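Local coordinates for glutathione S-transferase (PDB 4GF0), which binds glutathione and probably conjugates its thiol to electrophilic substrates, as glutathione transferases do, at residues G11-A16 against L166-N171; R96-Y101 against S160-Y165; G151-G156 against Q191-R196. All coordinates share one frame; numbering follows the deposited sequence. Where two conformers were deposited one is given.

Overall arrangement
From the N terminus, the chain enters contact 1 at 11-16, at the start of helix 14-23 in the thioredoxin-like domain, and closes that loop 150 residues later on helix 162-170. Nested inside it is contact 2, where 96-101 of helix 89-111 meets 160-165, the turn leading into that same helix and its first residues. Contact 3 begins in the loop at 151-156, inside both earlier loops, and ends at 191-196, so it crosses the other two. Helix 162-170 thus joins the N-terminal domain to the helical domain: Ile13 touches Tyr165, linking contacts 1 and 2, while Phe167 packs on Met193 and Asp163 probably hydrogen-bonds Val154 N, tying contact 3 to both.

Contact 1: residues G11-A16 against L166-N171; sequences GTISVA and LFVVCN. With GSH (glutathione), chain D.
Val168 meets the flat peptide group between Thr12 and Ile13, and no ring takes part: its CG1 methyl stands off the peptide plane beside the carbonyl oxygen, 3.3 Å from Thr12 O. The same Thr12 O accepts a hydrogen bond from Val15 N. At the far end of the peptide the glutathione sulfur comes up to the nitrogen, with SG2 3.4 Å from Ile13 N. Val168 carries most of the contact from helix 162-170. CG1, anti to its own backbone N (chi1 173°), takes the Thr12-Ile13 side, while CG2 turns to the next turn of backbone, 3.6 Å from Ala16 N and 4.0 Å from Ala16 CB. Ile13 works in two directions. Its CG1 arm swings away from the backbone N (chi1 -160°) and carries CD1 to Val169 CG2 at 3.7 Å, those two side chains lying alongside each other, and also against Val168 CG1, whereas the CG2 branch of Ile13 sits 3.8 Å from glutathione SG2. Thr12 adds its CB and CG2 against the cysteinyl part of the ligand. Its OG1 is pinned by Ser14 OG and by Thr9 O, which fixes the rotation of that side chain. At the border of this apolar patch a water donates to Val168 O at 2.9 Å and weakly to Gly11 O, and takes a weak bond from Asn171 ND2. This is the interdomain seam of the glutathione transferase fold, where the start of the first thioredoxin-domain helix packs on the helical domain beside the glutathione site.

Contact 2: residues R96-Y101 against S160-Y165; sequences RSAMYY and SLADPY
Met99 and Tyr165 cross at a slant: the phenol ring of Tyr165 reaches over to helix 89-111, bringing CD2 to 3.9 Å from Met99 CB and CE2 to 3.6 Å from Met99 O, which it meets obliquely. That reach comes from the first torsion of Tyr165, with CG roughly opposite the backbone N (chi1 -151°). The Met99 chain runs the other way, toward the turn leading into helix 162-170. Its CG rests against Ala162 CA, its SD lies 3.9 Å from Leu161 CB, and the bend at chi3 (67°) brings CE back beside that same Leu161 atom. Next to it two methyls touch at a slant, Ala98 CB and Ala162 CB at 3.9 Å, small residues that let the two helices come close, with Met99 CA and Ala162 CA 5.6 Å apart.

The turn leading into helix 162-170 is held by a capping box. Ser160 OG accepts from Ala162 N, and Ser160 N gives a 2.7 Å bond to the anti lone pair of Asp163 OD2, while Asp163 OD1 takes Val154 N. Helix 89-111 also serves the dimer: Tyr100 stacks on Tyr100 of the second subunit. Tyr165 meanwhile touches glutathione. No hydrogen bond crosses between the two segments; they are joined by shape and apolar fit, with Ser160 and Asp163 fixing the turn that presents Leu161, Ala162 and Tyr165.

Contact 3: residues G151-G156 against Q191-R196; sequences GPYVLG and QQMTAR
Tyr153 and Arg196 share the one hydrogen bond across this contact: Arg196 NH1 donates to Tyr153 OH at 3.0 Å, bent to 147°. The hydroxyl lies in the guanidinium plane, at its edge, although ring and guanidinium stand 84° apart. Met193 comes to the edge of the same ring as a Met-aromatic contact, its SD 3.9 Å from Tyr153 CE1. The Gln192 and Tyr153 side chains cross at about a right angle, with Gln192 CB 3.7 Å from Tyr153 OH, while Gln192 CG packs on Pro152 CB at 4.0 Å.

Further out, the bend of Arg196 at chi3 (77°) helps turn the guanidinium edge to the hydroxyl, and the group is held by a salt bridge from NE to Glu23 and a cation-pi contact with Phe159, which also meets the Tyr153 ring edge-to-face. The tyrosine backbone is fixed too. It opens a type I turn to Gly156, and Tyr153 O accepts from Gly151 N and Gly156 N, which approach from opposite faces of its plane. Pro152, just before, follows a cis peptide bond. A phenylalanine at Tyr153 takes away this acceptor of Arg196 NH1 and would probably leave the guanidinium less firmly oriented, though still tied to Glu23. One phenol thus gives the loop at 151-156 both a polar bond to Arg196 and an apolar hold on Gln192 and Met193 of helix 184-194.

Contact 1: residues G11-A16 against L166-N171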
loop_
_atom_site.group_PDB
_atom_site.type_symbol
_atom_site.label_atom_id
_atom_site.label_comp_id
_atom_site.label_asym_id
_atom_site.label_seq_id
_atom_site.Cartn_x
_atom_site.Cartn_y
_atom_site.Cartn_z
ATOM N N GLY A 11 -4.722 5.039 -17.872
ATOM C CA GLY A 11 -3.326 4.640 -17.814
ATOM C C GLY A 11 -2.722 4.671 -16.422
ATOM O O GLY A 11 -1.534 4.379 -16.254
ATOM N N THR A 12 -3.521 5.032 -15.421
ATOM C CA THR A 12 -3.019 5.091 -14.047
ATOM C C THR A 12 -3.485 3.902 -13.221
ATOM O O THR A 12 -4.303 3.080 -13.673
ATOM C CB THR A 12 -3.417 6.406 -13.330
ATOM O OG1 THR A 12 -4.835 6.438 -13.121
ATOM C CG2 THR A 12 -2.991 7.622 -14.154
ATOM N N ILE A 13 -2.997 3.840 -11.986
ATOM C CA ILE A 13 -3.301 2.731 -11.094
ATOM C C ILE A 13 -4.787 2.660 -10.725
ATOM O O ILE A 13 -5.286 1.596 -10.341
ATOM C CB ILE A 13 -2.424 2.779 -9.819
ATOM C CG1 ILE A 13 -2.372 1.408 -9.138
ATOM C CG2 ILE A 13 -2.900 3.889 -8.864
ATOM C CD1 ILE A 13 -1.825 0.311 -10.058
ATOM N N SER A 14 -5.493 3.785 -10.846
ATOM C CA SER A 14 -6.936 3.821 -10.596
ATOM C C SER A 14 -7.684 2.813 -11.454
ATOM O O SER A 14 -8.775 2.363 -11.083
ATOM C CB SER A 14 -7.502 5.221 -10.861
ATOM O OG SER A 14 -7.174 5.679 -12.171
ATOM N N VAL A 15 -7.122 2.469 -12.611
ATOM C CA VAL A 15 -7.785 1.539 -13.517
ATOM C C VAL A 15 -7.908 0.141 -12.896
ATOM O O VAL A 15 -8.827 -0.614 -13.230
ATOM C CB VAL A 15 -7.090 1.497 -14.905
ATOM C CG1 VAL A 15 -7.816 0.568 -15.855
ATOM C CG2 VAL A 15 -7.034 2.907 -15.505
ATOM N N ALA A 16 -7.003 -0.195 -11.977
ATOM C CA ALA A 16 -7.081 -1.483 -11.287
ATOM C C ALA A 16 -8.401 -1.602 -10.533
ATOM O O ALA A 16 -9.002 -2.675 -10.468
ATOM C CB ALA A 16 -5.901 -1.669 -10.325
ATOM N N LEU A 166 -1.689 -5.996 -10.409
ATOM C CA LEU A 166 -0.449 -6.352 -11.108
ATOM C C LEU A 166 -0.537 -6.006 -12.583
ATOM O O LEU A 166 0.429 -5.542 -13.177
ATOM C CB LEU A 166 -0.141 -7.843 -10.940
ATOM C CG LEU A 166 1.145 -8.320 -11.614
ATOM C CD1 LEU A 166 2.358 -7.643 -10.979
ATOM C CD2 LEU A 166 1.235 -9.838 -11.500
ATOM N N PHE A 167 -1.705 -6.222 -13.170
ATOM C CA PHE A 167 -1.884 -5.935 -14.589
ATOM C C PHE A 167 -1.609 -4.467 -14.924
ATOM O O PHE A 167 -0.876 -4.154 -15.865
ATOM C CB PHE A 167 -3.301 -6.301 -15.012
ATOM C CG PHE A 167 -3.606 -5.959 -16.437
ATOM C CD1 PHE A 167 -2.997 -6.648 -17.472
ATOM C CD2 PHE A 167 -4.504 -4.950 -16.739
ATOM C CE1 PHE A 167 -3.286 -6.339 -18.806
ATOM C CE2 PHE A 167 -4.793 -4.631 -18.065
ATOM C CZ PHE A 167 -4.180 -5.327 -19.096
ATOM N N VAL A 168 -2.211 -3.561 -14.165
ATOM C CA VAL A 168 -2.030 -2.147 -14.457
ATOM C C VAL A 168 -0.576 -1.717 -14.256
ATOM O O VAL A 168 -0.041 -0.931 -15.035
ATOM C CB VAL A 168 -3.013 -1.263 -13.653
ATOM C CG1 VAL A 168 -2.684 0.207 -13.864
ATOM C CG2 VAL A 168 -4.444 -1.556 -14.092
ATOM N N VAL A 169 0.085 -2.263 -13.244
ATOM C CA VAL A 169 1.495 -1.947 -13.030
ATOM C C VAL A 169 2.369 -2.503 -14.153
ATOM O O VAL A 169 3.238 -1.802 -14.678
ATOM C CB VAL A 169 1.999 -2.446 -11.664
ATOM C CG1 VAL A 169 3.507 -2.178 -11.515
ATOM C CG2 VAL A 169 1.214 -1.771 -10.528
ATOM N N CYS A 170 2.134 -3.753 -14.553
ATOM C CA CYS A 170 2.963 -4.343 -15.611
ATOM C C CYS A 170 2.721 -3.668 -16.955
ATOM O O CYS A 170 3.566 -3.698 -17.859
ATOM C CB CYS A 170 2.725 -5.851 -15.712
ATOM S SG CYS A 170 3.431 -6.754 -14.337
ATOM N N ASN A 171 1.569 -3.033 -17.085
ATOM C CA ASN A 171 1.250 -2.289 -18.293
ATOM C C ASN A 171 2.164 -1.064 -18.469
ATOM O O ASN A 171 2.249 -0.504 -19.559
ATOM C CB ASN A 171 -0.224 -1.876 -18.277
ATOM C CG ASN A 171 -0.772 -1.653 -19.653
ATOM O OD1 ASN A 171 -0.762 -2.554 -20.492
ATOM N ND2 ASN A 171 -1.262 -0.442 -19.903
HETATM N N1 GSH D . -0.564 4.986 -2.998
HETATM C CA1 GSH D . -1.532 5.484 -3.949
HETATM C C1 GSH D . -2.466 4.385 -4.349
HETATM O O11 GSH D . -3.678 4.637 -4.588
HETATM O O12 GSH D . -2.037 3.206 -4.474
HETATM C CB1 GSH D . -0.833 5.978 -5.194
HETATM C CG1 GSH D . -1.807 6.905 -5.926
HETATM C CD1 GSH D . -1.059 7.640 -7.043
HETATM O OE1 GSH D . 0.060 8.117 -6.850
HETATM N N2 GSH D . -1.699 7.765 -8.349
HETATM C CA2 GSH D . -1.015 8.464 -9.410
HETATM C C2 GSH D . -1.416 9.913 -9.329
HETATM O O2 GSH D . -2.516 10.235 -8.900
HETATM C CB2 GSH D . -1.398 7.917 -10.748
HETATM S SG2 GSH D . -0.781 6.251 -10.919
HETATM N N3 GSH D . -0.500 10.968 -9.742
HETATM C CA3 GSH D . -0.947 12.354 -9.651
HETATM C C3 GSH D . 0.164 13.260 -9.181
HETATM O O31 GSH D . 1.182 12.777 -8.608
HETATM O O32 GSH D . 0.068 14.518 -9.344
HETATM O O HOH W 1 -1.227 1.001 -16.809
#

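Contact 2: residues R96-Y101 against S160-Y165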
loop_
_atom_site.group_PDB
_atom_site.type_symbol
_atom_site.label_atom_id
_atom_site.label_comp_id
_atom_site.label_asym_id
_atom_site.label_seq_id
_atom_site.Cartn_x
_atom_site.Cartn_y
_atom_site.Cartn_z
ATOM N N ARG A 96 -2.375 -10.416 -0.722
ATOM C CA ARG A 96 -2.102 -9.085 -0.170
ATOM C C ARG A 96 -0.622 -8.738 -0.165
ATOM O O ARG A 96 -0.263 -7.566 -0.253
ATOM C CB ARG A 96 -2.725 -8.902 1.222
ATOM C CG ARG A 96 -4.246 -8.780 1.155
ATOM C CD ARG A 96 -4.846 -8.269 2.452
ATOM N NE ARG A 96 -6.302 -8.352 2.352
ATOM C CZ ARG A 96 -7.024 -9.376 2.800
ATOM N NH1 ARG A 96 -6.433 -10.392 3.423
ATOM N NH2 ARG A 96 -8.343 -9.379 2.625
ATOM N N SER A 97 0.237 -9.749 -0.074
ATOM C CA SER A 97 1.670 -9.505 -0.142
ATOM C C SER A 97 1.989 -8.919 -1.499
ATOM O O SER A 97 2.770 -7.977 -1.608
ATOM C CB SER A 97 2.454 -10.801 0.044
ATOM O OG SER A 97 3.840 -10.565 -0.154
ATOM N N ALA A 98 1.377 -9.478 -2.540
ATOM C CA ALA A 98 1.598 -8.968 -3.888
ATOM C C ALA A 98 1.114 -7.528 -3.972
ATOM O O ALA A 98 1.786 -6.672 -4.547
ATOM C CB ALA A 98 0.868 -9.831 -4.912
ATOM N N MET A 99 -0.046 -7.259 -3.384
ATOM C CA MET A 99 -0.627 -5.915 -3.434
ATOM C C MET A 99 0.232 -4.886 -2.700
ATOM O O MET A 99 0.487 -3.805 -3.218
ATOM C CB MET A 99 -2.068 -5.919 -2.913
ATOM C CG MET A 99 -2.992 -6.802 -3.749
ATOM S SD MET A 99 -4.507 -7.264 -2.869
ATOM C CE MET A 99 -5.310 -5.677 -2.731
ATOM N N TYR A 100 0.691 -5.219 -1.503
ATOM C CA TYR A 100 1.540 -4.283 -0.774
ATOM C C TYR A 100 2.892 -4.104 -1.440
ATOM O O TYR A 100 3.457 -3.014 -1.382
ATOM C CB TYR A 100 1.707 -4.689 0.690
ATOM C CG TYR A 100 0.561 -4.221 1.563
ATOM C CD1 TYR A 100 0.580 -2.964 2.148
ATOM C CD2 TYR A 100 -0.534 -5.038 1.801
ATOM C CE1 TYR A 100 -0.463 -2.525 2.949
ATOM C CE2 TYR A 100 -1.591 -4.608 2.598
ATOM C CZ TYR A 100 -1.540 -3.355 3.171
ATOM O OH TYR A 100 -2.567 -2.933 3.971
ATOM N N TYR A 101 3.415 -5.160 -2.062
ATOM C CA TYR A 101 4.661 -5.032 -2.824
ATOM C C TYR A 101 4.488 -4.015 -3.950
ATOM O O TYR A 101 5.349 -3.166 -4.193
ATOM C CB TYR A 101 5.111 -6.375 -3.413
ATOM C CG TYR A 101 6.351 -6.236 -4.260
ATOM C CD1 TYR A 101 7.602 -6.156 -3.673
ATOM C CD2 TYR A 101 6.267 -6.160 -5.642
ATOM C CE1 TYR A 101 8.739 -6.016 -4.433
ATOM C CE2 TYR A 101 7.413 -6.024 -6.420
ATOM C CZ TYR A 101 8.641 -5.956 -5.804
ATOM O OH TYR A 101 9.782 -5.813 -6.555
ATOM N N SER A 160 -7.619 -13.103 -8.523
ATOM C CA SER A 160 -7.846 -12.444 -7.236
ATOM C C SER A 160 -7.607 -10.954 -7.368
ATOM O O SER A 160 -7.230 -10.473 -8.434
ATOM C CB SER A 160 -6.897 -13.007 -6.164
ATOM O OG SER A 160 -5.557 -12.590 -6.397
ATOM N N LEU A 161 -7.799 -10.221 -6.271
ATOM C CA LEU A 161 -7.505 -8.789 -6.269
ATOM C C LEU A 161 -6.089 -8.425 -6.688
ATOM O O LEU A 161 -5.858 -7.311 -7.157
ATOM C CB LEU A 161 -7.735 -8.184 -4.883
ATOM C CG LEU A 161 -9.148 -8.217 -4.323
ATOM C CD1 LEU A 161 -9.072 -7.551 -2.948
ATOM C CD2 LEU A 161 -10.132 -7.479 -5.251
ATOM N N ALA A 162 -5.136 -9.336 -6.513
ATOM C CA ALA A 162 -3.760 -9.007 -6.860
ATOM C C ALA A 162 -3.609 -8.825 -8.365
ATOM O O ALA A 162 -2.736 -8.092 -8.821
ATOM C CB ALA A 162 -2.787 -10.065 -6.348
ATOM N N ASP A 163 -4.478 -9.474 -9.134
ATOM C CA ASP A 163 -4.342 -9.495 -10.586
ATOM C C ASP A 163 -4.636 -8.164 -11.299
ATOM O O ASP A 163 -3.827 -7.736 -12.121
ATOM C CB ASP A 163 -5.116 -10.675 -11.179
ATOM C CG ASP A 163 -4.589 -12.002 -10.673
ATOM O OD1 ASP A 163 -3.376 -12.250 -10.862
ATOM O OD2 ASP A 163 -5.371 -12.771 -10.058
ATOM N N PRO A 164 -5.762 -7.498 -10.986
ATOM C CA PRO A 164 -5.940 -6.184 -11.619
ATOM C C PRO A 164 -4.830 -5.218 -11.239
ATOM O O PRO A 164 -4.379 -4.431 -12.065
ATOM C CB PRO A 164 -7.248 -5.679 -11.005
ATOM C CG PRO A 164 -7.998 -6.918 -10.682
ATOM C CD PRO A 164 -6.965 -7.901 -10.228
ATOM N N TYR A 165 -4.418 -5.276 -9.979
ATOM C CA TYR A 165 -3.335 -4.447 -9.478
ATOM C C TYR A 165 -2.057 -4.724 -10.270
ATOM O O TYR A 165 -1.423 -3.791 -10.781
ATOM C CB TYR A 165 -3.124 -4.723 -7.978
ATOM C CG TYR A 165 -2.585 -3.570 -7.171
ATOM C CD1 TYR A 165 -1.805 -2.574 -7.757
ATOM C CD2 TYR A 165 -2.836 -3.488 -5.810
ATOM C CE1 TYR A 165 -1.300 -1.508 -6.996
ATOM C CE2 TYR A 165 -2.352 -2.438 -5.052
ATOM C CZ TYR A 165 -1.582 -1.458 -5.640
ATOM O OH TYR A 165 -1.107 -0.435 -4.850
#

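Contact 3: residues G151-G156 against Q191-R196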
loop_
_atom_site.group_PDB
_atom_site.type_symbol
_atom_site.label_atom_id
_atom_site.label_comp_id
_atom_site.label_asym_id
_atom_site.label_seq_id
_atom_site.Cartn_x
_atom_site.Cartn_y
_atom_site.Cartn_z
ATOM N N GLY A 151 1.158 -18.252 -11.650
ATOM C CA GLY A 151 0.816 -18.556 -13.031
ATOM C C GLY A 151 -0.396 -19.459 -13.150
ATOM O O GLY A 151 -0.473 -20.475 -12.464
ATOM N N PRO A 152 -1.348 -19.106 -14.030
ATOM C CA PRO A 152 -1.319 -17.922 -14.901
ATOM C C PRO A 152 -1.542 -16.613 -14.157
ATOM O O PRO A 152 -1.070 -15.572 -14.626
ATOM C CB PRO A 152 -2.483 -18.165 -15.873
ATOM C CG PRO A 152 -3.398 -19.102 -15.141
ATOM C CD PRO A 152 -2.479 -19.995 -14.352
ATOM N N TYR A 153 -2.227 -16.669 -13.015
ATOM C CA TYR A 153 -2.509 -15.469 -12.224
ATOM C C TYR A 153 -1.630 -15.461 -10.993
ATOM O O TYR A 153 -0.878 -16.403 -10.773
ATOM C CB TYR A 153 -3.984 -15.430 -11.815
ATOM C CG TYR A 153 -4.911 -15.334 -13.000
ATOM C CD1 TYR A 153 -4.938 -14.198 -13.799
ATOM C CD2 TYR A 153 -5.747 -16.389 -13.337
ATOM C CE1 TYR A 153 -5.787 -14.118 -14.905
ATOM C CE2 TYR A 153 -6.593 -16.314 -14.433
ATOM C CZ TYR A 153 -6.615 -15.176 -15.206
ATOM O OH TYR A 153 -7.461 -15.121 -16.297
ATOM N N VAL A 154 -1.731 -14.421 -10.175
ATOM C CA VAL A 154 -0.870 -14.346 -8.991
ATOM C C VAL A 154 -0.961 -15.589 -8.098
ATOM O O VAL A 154 0.049 -16.163 -7.717
ATOM C CB VAL A 154 -1.155 -13.076 -8.176
ATOM C CG1 VAL A 154 -0.427 -13.127 -6.822
ATOM C CG2 VAL A 154 -0.737 -11.854 -8.968
ATOM N N LEU A 155 -2.178 -16.024 -7.796
ATOM C CA LEU A 155 -2.355 -17.178 -6.915
ATOM C C LEU A 155 -2.337 -18.506 -7.653
ATOM O O LEU A 155 -2.541 -19.557 -7.041
ATOM C CB LEU A 155 -3.664 -17.060 -6.158
ATOM C CG LEU A 155 -3.695 -15.865 -5.208
ATOM C CD1 LEU A 155 -5.061 -15.764 -4.597
ATOM C CD2 LEU A 155 -2.639 -16.018 -4.121
ATOM N N GLY A 156 -2.095 -18.463 -8.960
ATOM C CA GLY A 156 -2.089 -19.676 -9.763
ATOM C C GLY A 156 -3.329 -19.748 -10.630
ATOM O O GLY A 156 -3.602 -18.829 -11.406
ATOM N N GLN A 191 -1.533 -11.756 -21.220
ATOM C CA GLN A 191 -2.433 -12.297 -22.245
ATOM C C GLN A 191 -3.759 -12.781 -21.675
ATOM O O GLN A 191 -4.805 -12.621 -22.311
ATOM C CB GLN A 191 -1.760 -13.419 -23.010
ATOM C CG GLN A 191 -0.606 -12.923 -23.853
ATOM C CD GLN A 191 0.252 -14.048 -24.341
ATOM O OE1 GLN A 191 0.111 -15.187 -23.895
ATOM N NE2 GLN A 191 1.156 -13.741 -25.261
ATOM N N GLN A 192 -3.722 -13.391 -20.494
ATOM C CA GLN A 192 -4.958 -13.831 -19.854
ATOM C C GLN A 192 -5.786 -12.627 -19.442
ATOM O O GLN A 192 -6.996 -12.604 -19.640
ATOM C CB GLN A 192 -4.676 -14.716 -18.633
ATOM C CG GLN A 192 -3.989 -16.038 -18.967
ATOM C CD GLN A 192 -4.827 -16.906 -19.885
ATOM O OE1 GLN A 192 -6.063 -16.916 -19.800
ATOM N NE2 GLN A 192 -4.163 -17.635 -20.775
ATOM N N MET A 193 -5.127 -11.628 -18.863
ATOM C CA MET A 193 -5.817 -10.429 -18.392
ATOM C C MET A 193 -6.486 -9.678 -19.544
ATOM O O MET A 193 -7.647 -9.265 -19.445
ATOM C CB MET A 193 -4.844 -9.507 -17.648
ATOM C CG MET A 193 -4.379 -10.051 -16.287
ATOM S SD MET A 193 -5.753 -10.261 -15.122
ATOM C CE MET A 193 -6.241 -8.562 -14.812
ATOM N N THR A 194 -5.740 -9.511 -20.630
ATOM C CA THR A 194 -6.218 -8.798 -21.812
ATOM C C THR A 194 -7.493 -9.438 -22.379
ATOM O O THR A 194 -8.352 -8.753 -22.938
ATOM C CB THR A 194 -5.107 -8.726 -22.891
ATOM O OG1 THR A 194 -4.023 -7.924 -22.400
ATOM C CG2 THR A 194 -5.626 -8.128 -24.186
ATOM N N ALA A 195 -7.624 -10.749 -22.185
ATOM C CA ALA A 195 -8.749 -11.514 -22.722
ATOM C C ALA A 195 -9.968 -11.510 -21.806
ATOM O O ALA A 195 -11.034 -11.986 -22.196
ATOM C CB ALA A 195 -8.316 -12.944 -23.006
ATOM N N ARG A 196 -9.822 -10.981 -20.591
ATOM C CA ARG A 196 -10.923 -10.995 -19.623
ATOM C C ARG A 196 -11.964 -9.927 -19.930
ATOM O O ARG A 196 -11.643 -8.848 -20.446
ATOM C CB ARG A 196 -10.407 -10.811 -18.185
ATOM C CG ARG A 196 -9.640 -12.017 -17.632
ATOM C CD ARG A 196 -9.267 -11.820 -16.158
ATOM N NE ARG A 196 -10.397 -12.032 -15.245
ATOM C CZ ARG A 196 -10.720 -13.202 -14.695
ATOM N NH1 ARG A 196 -10.014 -14.293 -14.970
ATOM N NH2 ARG A 196 -11.765 -13.288 -13.870
#